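Local coordinates for virulence protein STM3117 (Salmonella enterica subsp. enterica serovar Typhimurium, PDB 3HUH) that promotes bacterial multiplication inside host macrophages and may act in making and modifying the peptidoglycan of the cell wall, at residues E42-F47 against I128-P133. Residues are numbered along the deposited sequence; the frame is centred on the assembly and turned at random.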
ATOM      1  N   GLU A  42      -0.325  15.879  -5.096  1.00 17.30           N
ATOM      2  CA  GLU A  42       0.723  16.732  -5.639  1.00 18.14           C
ATOM      3  C   GLU A  42       0.976  17.938  -4.731  1.00 19.47           C
ATOM      4  O   GLU A  42       2.110  18.189  -4.331  1.00 19.71           O
ATOM      5  CB  GLU A  42       0.369  17.222  -7.045  1.00 17.70           C
ATOM      6  CG  GLU A  42       0.420  16.143  -8.117  1.00 18.67           C
ATOM      7  CD  GLU A  42       0.522  16.717  -9.525  1.00 21.04           C
ATOM      8  OE1 GLU A  42      -0.196  17.694  -9.832  1.00 21.96           O
ATOM      9  OE2 GLU A  42       1.316  16.186 -10.330  1.00 19.98           O
ATOM     10  N   GLU A  43      -0.082  18.666  -4.382  1.00 20.57           N
ATOM     11  CA  GLU A  43       0.066  19.869  -3.563  1.00 21.23           C
ATOM     12  C   GLU A  43       0.470  19.636  -2.113  1.00 21.77           C
ATOM     13  O   GLU A  43       1.275  20.391  -1.563  1.00 22.07           O
ATOM     14  CB  GLU A  43      -1.220  20.705  -3.609  1.00 23.71           C
ATOM     15  CG  GLU A  43      -1.696  21.008  -5.020  1.00 27.94           C
ATOM     16  CD  GLU A  43      -2.791  22.056  -5.073  1.00 31.19           C
ATOM     17  OE1 GLU A  43      -3.699  22.027  -4.214  1.00 33.52           O
ATOM     18  OE2 GLU A  43      -2.749  22.904  -5.988  1.00 32.63           O
ATOM     19  N   VAL A  44      -0.074  18.598  -1.490  1.00 19.77           N
ATOM     20  CA  VAL A  44       0.243  18.322  -0.097  1.00 20.62           C
ATOM     21  C   VAL A  44       1.457  17.412   0.108  1.00 21.49           C
ATOM     22  O   VAL A  44       2.433  17.805   0.756  1.00 21.92           O
ATOM     23  CB  VAL A  44      -0.977  17.712   0.619  1.00 21.00           C
ATOM     24  CG1 VAL A  44      -0.655  17.466   2.082  1.00 21.76           C
ATOM     25  CG2 VAL A  44      -2.176  18.647   0.471  1.00 20.78           C
ATOM     26  N   LEU A  45       1.407  16.205  -0.451  1.00 22.04           N
ATOM     27  CA  LEU A  45       2.503  15.251  -0.298  1.00 21.04           C
ATOM     28  C   LEU A  45       3.666  15.444  -1.264  1.00 20.27           C
ATOM     29  O   LEU A  45       4.709  14.813  -1.112  1.00 20.62           O
ATOM     30  CB  LEU A  45       1.981  13.814  -0.426  1.00 24.40           C
ATOM     31  CG  LEU A  45       1.171  13.218   0.733  1.00 27.30           C
ATOM     32  CD1 LEU A  45       2.016  13.228   1.993  1.00 31.20           C
ATOM     33  CD2 LEU A  45      -0.106  14.001   0.952  1.00 28.50           C
ATOM     34  N   GLY A  46       3.493  16.298  -2.264  1.00 18.73           N
ATOM     35  CA  GLY A  46       4.572  16.529  -3.210  1.00 19.02           C
ATOM     36  C   GLY A  46       4.803  15.439  -4.235  1.00 17.89           C
ATOM     37  O   GLY A  46       5.879  15.368  -4.836  1.00 18.38           O
ATOM     38  N   PHE A  47       3.815  14.575  -4.446  1.00 16.69           N
ATOM     39  CA  PHE A  47       3.956  13.513  -5.444  1.00 15.99           C
ATOM     40  C   PHE A  47       3.851  14.109  -6.850  1.00 15.93           C
ATOM     41  O   PHE A  47       3.462  15.269  -7.015  1.00 16.53           O
ATOM     42  CB  PHE A  47       2.857  12.459  -5.270  1.00 16.13           C
ATOM     43  CG  PHE A  47       2.954  11.665  -3.992  1.00 16.55           C
ATOM     44  CD1 PHE A  47       3.999  11.860  -3.091  1.00 16.95           C
ATOM     45  CD2 PHE A  47       1.997  10.701  -3.701  1.00 15.52           C
ATOM     46  CE1 PHE A  47       4.082  11.097  -1.921  1.00 17.21           C
ATOM     47  CE2 PHE A  47       2.072   9.934  -2.534  1.00 15.38           C
ATOM     48  CZ  PHE A  47       3.117  10.133  -1.644  1.00 16.55           C
ATOM     49  N   ILE A 128       2.238  11.865  11.983  1.00 18.61           N
ATOM     50  CA  ILE A 128       1.192  12.869  11.908  1.00 20.31           C
ATOM     51  C   ILE A 128       0.178  12.227  10.960  1.00 20.56           C
ATOM     52  O   ILE A 128       0.563  11.621   9.958  1.00 21.61           O
ATOM     53  CB  ILE A 128       1.727  14.203  11.335  1.00 22.78           C
ATOM     54  CG1 ILE A 128       0.655  15.289  11.462  1.00 24.73           C
ATOM     55  CG2 ILE A 128       2.162  14.025   9.897  1.00 24.42           C
ATOM     56  CD1 ILE A 128       0.317  15.634  12.903  1.00 26.01           C
ATOM     57  N   TYR A 129      -1.108  12.324  11.286  1.00 19.76           N
ATOM     58  CA  TYR A 129      -2.150  11.722  10.460  1.00 19.64           C
ATOM     59  C   TYR A 129      -3.085  12.739   9.833  1.00 20.82           C
ATOM     60  O   TYR A 129      -3.527  13.679  10.494  1.00 19.72           O
ATOM     61  CB  TYR A 129      -3.023  10.777  11.288  1.00 20.10           C
ATOM     62  CG  TYR A 129      -2.331   9.586  11.901  1.00 19.32           C
ATOM     63  CD1 TYR A 129      -2.431   8.323  11.315  1.00 19.79           C
ATOM     64  CD2 TYR A 129      -1.632   9.704  13.100  1.00 19.41           C
ATOM     65  CE1 TYR A 129      -1.861   7.203  11.917  1.00 21.86           C
ATOM     66  CE2 TYR A 129      -1.058   8.592  13.710  1.00 20.97           C
ATOM     67  CZ  TYR A 129      -1.180   7.344  13.115  1.00 22.26           C
ATOM     68  OH  TYR A 129      -0.651   6.236  13.732  1.00 23.75           O
ATOM     69  N   ILE A 130      -3.383  12.539   8.555  1.00 18.83           N
ATOM     70  CA  ILE A 130      -4.326  13.391   7.832  1.00 18.69           C
ATOM     71  C   ILE A 130      -5.158  12.462   6.959  1.00 18.24           C
ATOM     72  O   ILE A 130      -4.935  11.248   6.939  1.00 17.46           O
ATOM     73  CB  ILE A 130      -3.622  14.445   6.932  1.00 18.91           C
ATOM     74  CG1 ILE A 130      -2.702  13.755   5.918  1.00 20.29           C
ATOM     75  CG2 ILE A 130      -2.840  15.426   7.796  1.00 19.31           C
ATOM     76  CD1 ILE A 130      -2.033  14.700   4.950  1.00 20.16           C
ATOM     77  N   ARG A 131      -6.131  13.016   6.252  1.00 19.60           N
ATOM     78  CA  ARG A 131      -6.961  12.207   5.376  1.00 20.11           C
ATOM     79  C   ARG A 131      -6.961  12.788   3.981  1.00 19.28           C
ATOM     80  O   ARG A 131      -6.890  14.007   3.808  1.00 20.21           O
ATOM     81  CB  ARG A 131      -8.400  12.141   5.884  1.00 22.51           C
ATOM     82  CG  ARG A 131      -8.566  11.276   7.114  1.00 23.58           C
ATOM     83  CD  ARG A 131     -10.022  11.062   7.468  1.00 24.84           C
ATOM     84  NE  ARG A 131     -10.134  10.395   8.762  1.00 23.63           N
ATOM     85  CZ  ARG A 131      -9.839   9.118   8.980  1.00 25.44           C
ATOM     86  NH1 ARG A 131      -9.420   8.347   7.983  1.00 24.75           N
ATOM     87  NH2 ARG A 131      -9.938   8.619  10.206  1.00 25.52           N
ATOM     88  N   ASP A 132      -7.031  11.919   2.978  1.00 19.24           N
ATOM     89  CA  ASP A 132      -7.067  12.410   1.613  1.00 19.12           C
ATOM     90  C   ASP A 132      -8.525  12.699   1.251  1.00 18.17           C
ATOM     91  O   ASP A 132      -9.420  12.506   2.074  1.00 19.20           O
ATOM     92  CB  ASP A 132      -6.377  11.423   0.647  1.00 19.06           C
ATOM     93  CG  ASP A 132      -7.204  10.187   0.327  1.00 18.08           C
ATOM     94  OD1 ASP A 132      -8.301   9.987   0.887  1.00 18.76           O
ATOM     95  OD2 ASP A 132      -6.728   9.398  -0.519  1.00 18.37           O
ATOM     96  N   PRO A 133      -8.785  13.179   0.028  1.00 19.26           N
ATOM     97  CA  PRO A 133     -10.160  13.494  -0.386  1.00 19.61           C
ATOM     98  C   PRO A 133     -11.222  12.415  -0.222  1.00 20.80           C
ATOM     99  O   PRO A 133     -12.409  12.728  -0.052  1.00 21.23           O
ATOM    100  CB  PRO A 133      -9.984  13.914  -1.839  1.00 20.51           C
ATOM    101  CG  PRO A 133      -8.660  14.587  -1.818  1.00 21.56           C
ATOM    102  CD  PRO A 133      -7.827  13.614  -1.004  1.00 20.45           C
TER
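I130 lays its CD1 methyl over the neighbouring methyls of V44 and L45, where the chain passes from helix 34-43 towards F47. The closer approach is to V44, with CG1 4.2 Å from I130 CD1; L45 meets the same methyl through its CD2 at 4.5 Å, so the packing is loose. The two receiving methyls lie side by side, V44 CG1 being 3.7 Å from L45 CD2. The reach comes from the conformation of I130: CG1 is tucked between its own backbone N and C (chi1 58°), and the side chain then extends (chi2 177°) to CD1. In V44, CG1 is anti to the backbone N (chi1 -178°), which turns it to I130, while CG2 stands farther off.

The interface is small and wholly apolar, burying 65 Å² in all, and the two backbones stay well apart, with the nearest CA atoms, of V44 and D132, separated by 9.6 Å. F40 touches both L45 and I130, and I109 both V44 and I130. Beyond the strand, D132 OD2 bonds to the hydroxyl of Y41 on helix 34-43, while OD1 takes the N-H groups of D134 and N136 in the following turn, which holds the carboxylate in place.

G46, with positive phi, turns the chain out of the helix and on to F47. There L45 CB rests 3.7 Å above one face of the F47 ring, toward its rim, so L45 links the isoleucine contact to the aromatic cluster of F47, F61 and F91; L45 and F47 also pack on I21 of the second subunit. Near the centre of the chain, the contact packs segment 42-47 onto the sheet 88-93/137-142/123-131/116-120, in a fold built of two βαβββ modules, as in the VOC (glyoxalase/bleomycin resistance/dioxygenase) superfamily.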